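Aminoacyltransferase FemA (Staphylococcus aureus, PDB 1LRZ) adds glycines 2 and 3 of the pentaglycine interpeptide bridge of staphylococcal peptidoglycan, using glycyl-tRNA as donor. Local coordinates at residues F3-A8 against S94-K99. Numbering follows the deposited sequence.
Sequences FTNLTA and SKYVKK
Phe3 meets Tyr96 through one corner of its ring: CE2 of Phe3 lies 3.6 Å from CB of Tyr96 and 3.7 Å from CG of Tyr96, a contact that falls at the root of the tyrosine. The ring centroids of Phe3 and Tyr96 stand 5.7 Å apart with planes at 51°, an oblique aromatic pair. At the far end of Tyr96, its OH lies 3.0 Å from the atom modelled as OD1 of Asn5, whose amide plane is inclined 65° to the tyrosine ring. Tyr96 therefore spans two alternate residues of strand 2-5, Phe3 near its base and Asn5 at its hydroxyl. With CG anti to the backbone N (chi1 -178°), the ring extends from the helix toward the strand. Val43 of the neighbouring strand 39-46 touches Phe3, Asn5 and Tyr96 alike, while His100 meets the Tyr96 ring obliquely. Backbone hydrogen bonds between Thr4 and Gly44 and between Leu6 and Leu42 hold the N-terminal segment against strand 39-46. The contact thus joins the C-terminal part of helix 83-98 to strand 2-5, the outermost strand of the seven-stranded mixed sheet within this chain, as helix-against-sheet packing in a protein of the FemABX family, which belongs to the acetyltransferase clan.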
ATOM      1  N   PHE A   3       6.072  32.760   1.007  1.00 32.24           N
ATOM      2  CA  PHE A   3       6.566  31.496   1.534  1.00 30.31           C
ATOM      3  C   PHE A   3       6.509  31.710   3.034  1.00 30.66           C
ATOM      4  O   PHE A   3       6.837  32.795   3.514  1.00 31.91           O
ATOM      5  CB  PHE A   3       8.013  31.248   1.108  1.00 27.62           C
ATOM      6  CG  PHE A   3       8.519  29.854   1.421  1.00 26.84           C
ATOM      7  CD1 PHE A   3       8.330  28.809   0.520  1.00 25.72           C
ATOM      8  CD2 PHE A   3       9.210  29.595   2.603  1.00 23.90           C
ATOM      9  CE1 PHE A   3       8.827  27.527   0.784  1.00 25.76           C
ATOM     10  CE2 PHE A   3       9.711  28.316   2.881  1.00 23.96           C
ATOM     11  CZ  PHE A   3       9.522  27.282   1.972  1.00 25.11           C
ATOM     12  N   THR A   4       6.082  30.700   3.777  1.00 27.20           N
ATOM     13  CA  THR A   4       6.002  30.839   5.220  1.00 26.81           C
ATOM     14  C   THR A   4       5.892  29.485   5.920  1.00 24.62           C
ATOM     15  O   THR A   4       5.844  28.441   5.271  1.00 22.34           O
ATOM     16  CB  THR A   4       4.781  31.709   5.607  1.00 30.50           C
ATOM     17  OG1 THR A   4       4.763  31.904   7.024  1.00 34.68           O
ATOM     18  CG2 THR A   4       3.481  31.032   5.183  1.00 30.86           C
ATOM     19  N   ASN A   5       5.886  29.510   7.249  1.00 22.91           N
ATOM     20  CA  ASN A   5       5.729  28.295   8.030  1.00 24.03           C
ATOM     21  C   ASN A   5       4.221  28.110   8.164  1.00 24.72           C
ATOM     22  O   ASN A   5       3.477  29.087   8.145  1.00 23.74           O
ATOM     23  CB  ASN A   5       6.373  28.454   9.407  1.00 24.17           C
ATOM     24  CG  ASN A   5       7.870  28.241   9.369  1.00 28.10           C
ATOM     25  OD1 ASN A   5       8.350  27.103   9.305  1.00 29.34           O
ATOM     26  ND2 ASN A   5       8.617  29.330   9.384  1.00 26.78           N
ATOM     27  N   LEU A   6       3.773  26.869   8.293  1.00 23.09           N
ATOM     28  CA  LEU A   6       2.351  26.582   8.415  1.00 22.01           C
ATOM     29  C   LEU A   6       2.071  25.911   9.749  1.00 22.91           C
ATOM     30  O   LEU A   6       2.944  25.242  10.312  1.00 22.73           O
ATOM     31  CB  LEU A   6       1.900  25.633   7.292  1.00 20.74           C
ATOM     32  CG  LEU A   6       2.129  25.984   5.817  1.00 20.55           C
ATOM     33  CD1 LEU A   6       1.628  24.828   4.963  1.00 17.47           C
ATOM     34  CD2 LEU A   6       1.390  27.287   5.447  1.00 17.39           C
ATOM     35  N   THR A   7       0.855  26.083  10.256  1.00 21.23           N
ATOM     36  CA  THR A   7       0.466  25.425  11.499  1.00 23.76           C
ATOM     37  C   THR A   7       0.110  24.004  11.079  1.00 21.59           C
ATOM     38  O   THR A   7      -0.157  23.754   9.904  1.00 21.99           O
ATOM     39  CB  THR A   7      -0.778  26.066  12.108  1.00 26.17           C
ATOM     40  OG1 THR A   7      -1.897  25.836  11.242  1.00 20.56           O
ATOM     41  CG2 THR A   7      -0.561  27.585  12.280  1.00 25.74           C
ATOM     42  N   ALA A   8       0.097  23.074  12.024  1.00 22.26           N
ATOM     43  CA  ALA A   8      -0.226  21.690  11.713  1.00 23.14           C
ATOM     44  C   ALA A   8      -1.623  21.579  11.102  1.00 25.60           C
ATOM     45  O   ALA A   8      -1.854  20.783  10.185  1.00 25.35           O
ATOM     46  CB  ALA A   8      -0.129  20.832  12.983  1.00 20.81           C
ATOM     47  N   SER A  94      14.950  26.946  -0.935  1.00 19.29           N
ATOM     48  CA  SER A  94      16.400  27.038  -0.885  1.00 24.83           C
ATOM     49  C   SER A  94      16.791  28.146   0.092  1.00 24.26           C
ATOM     50  O   SER A  94      17.639  27.940   0.960  1.00 24.17           O
ATOM     51  CB  SER A  94      16.963  27.356  -2.273  1.00 27.08           C
ATOM     52  OG  SER A  94      16.732  26.283  -3.171  1.00 35.99           O
ATOM     53  N   LYS A  95      16.163  29.315  -0.047  1.00 24.33           N
ATOM     54  CA  LYS A  95      16.442  30.450   0.834  1.00 24.89           C
ATOM     55  C   LYS A  95      16.104  30.081   2.270  1.00 25.01           C
ATOM     56  O   LYS A  95      16.814  30.439   3.215  1.00 22.97           O
ATOM     57  CB  LYS A  95      15.605  31.660   0.437  1.00 27.21           C
ATOM     58  CG  LYS A  95      15.848  32.190  -0.960  1.00 31.44           C
ATOM     59  CD  LYS A  95      14.960  33.404  -1.219  1.00 35.91           C
ATOM     60  CE  LYS A  95      15.060  33.870  -2.663  1.00 38.63           C
ATOM     61  NZ  LYS A  95      14.142  35.018  -2.928  1.00 43.17           N
ATOM     62  N   TYR A  96      14.999  29.366   2.429  1.00 22.82           N
ATOM     63  CA  TYR A  96      14.555  28.947   3.745  1.00 21.60           C
ATOM     64  C   TYR A  96      15.583  28.036   4.418  1.00 20.77           C
ATOM     65  O   TYR A  96      15.985  28.284   5.558  1.00 21.84           O
ATOM     66  CB  TYR A  96      13.216  28.207   3.648  1.00 18.48           C
ATOM     67  CG  TYR A  96      12.677  27.790   4.989  1.00 16.42           C
ATOM     68  CD1 TYR A  96      11.964  28.694   5.788  1.00 18.77           C
ATOM     69  CD2 TYR A  96      12.905  26.507   5.479  1.00 13.96           C
ATOM     70  CE1 TYR A  96      11.491  28.322   7.049  1.00 13.81           C
ATOM     71  CE2 TYR A  96      12.442  26.125   6.729  1.00 14.98           C
ATOM     72  CZ  TYR A  96      11.736  27.038   7.508  1.00 15.79           C
ATOM     73  OH  TYR A  96      11.275  26.661   8.746  1.00 18.32           O
ATOM     74  N   VAL A  97      16.024  26.987   3.732  1.00 17.21           N
ATOM     75  CA  VAL A  97      16.975  26.099   4.384  1.00 18.23           C
ATOM     76  C   VAL A  97      18.330  26.763   4.627  1.00 21.30           C
ATOM     77  O   VAL A  97      19.059  26.344   5.520  1.00 20.81           O
ATOM     78  CB  VAL A  97      17.170  24.772   3.616  1.00 20.18           C
ATOM     79  CG1 VAL A  97      15.842  24.005   3.587  1.00 21.68           C
ATOM     80  CG2 VAL A  97      17.703  25.036   2.211  1.00 19.32           C
ATOM     81  N   LYS A  98      18.657  27.803   3.860  1.00 22.12           N
ATOM     82  CA  LYS A  98      19.928  28.503   4.059  1.00 25.66           C
ATOM     83  C   LYS A  98      19.893  29.295   5.358  1.00 25.48           C
ATOM     84  O   LYS A  98      20.926  29.725   5.867  1.00 27.54           O
ATOM     85  CB  LYS A  98      20.233  29.437   2.891  1.00 28.08           C
ATOM     86  CG  LYS A  98      20.597  28.707   1.606  1.00 33.03           C
ATOM     87  CD  LYS A  98      20.734  29.664   0.424  1.00 36.63           C
ATOM     88  CE  LYS A  98      21.025  28.888  -0.862  1.00 40.13           C
ATOM     89  NZ  LYS A  98      21.187  29.776  -2.045  1.00 39.89           N
ATOM     90  N   LYS A  99      18.691  29.495   5.889  1.00 23.31           N
ATOM     91  CA  LYS A  99      18.526  30.206   7.151  1.00 22.25           C
ATOM     92  C   LYS A  99      18.738  29.225   8.295  1.00 20.74           C
ATOM     93  O   LYS A  99      18.859  29.622   9.447  1.00 20.53           O
ATOM     94  CB  LYS A  99      17.110  30.773   7.275  1.00 25.31           C
ATOM     95  CG  LYS A  99      16.840  31.996   6.426  1.00 33.21           C
ATOM     96  CD  LYS A  99      15.382  32.436   6.542  1.00 37.51           C
ATOM     97  CE  LYS A  99      15.083  33.534   5.529  1.00 43.73           C
ATOM     98  NZ  LYS A  99      13.655  33.958   5.561  1.00 50.04           N
TER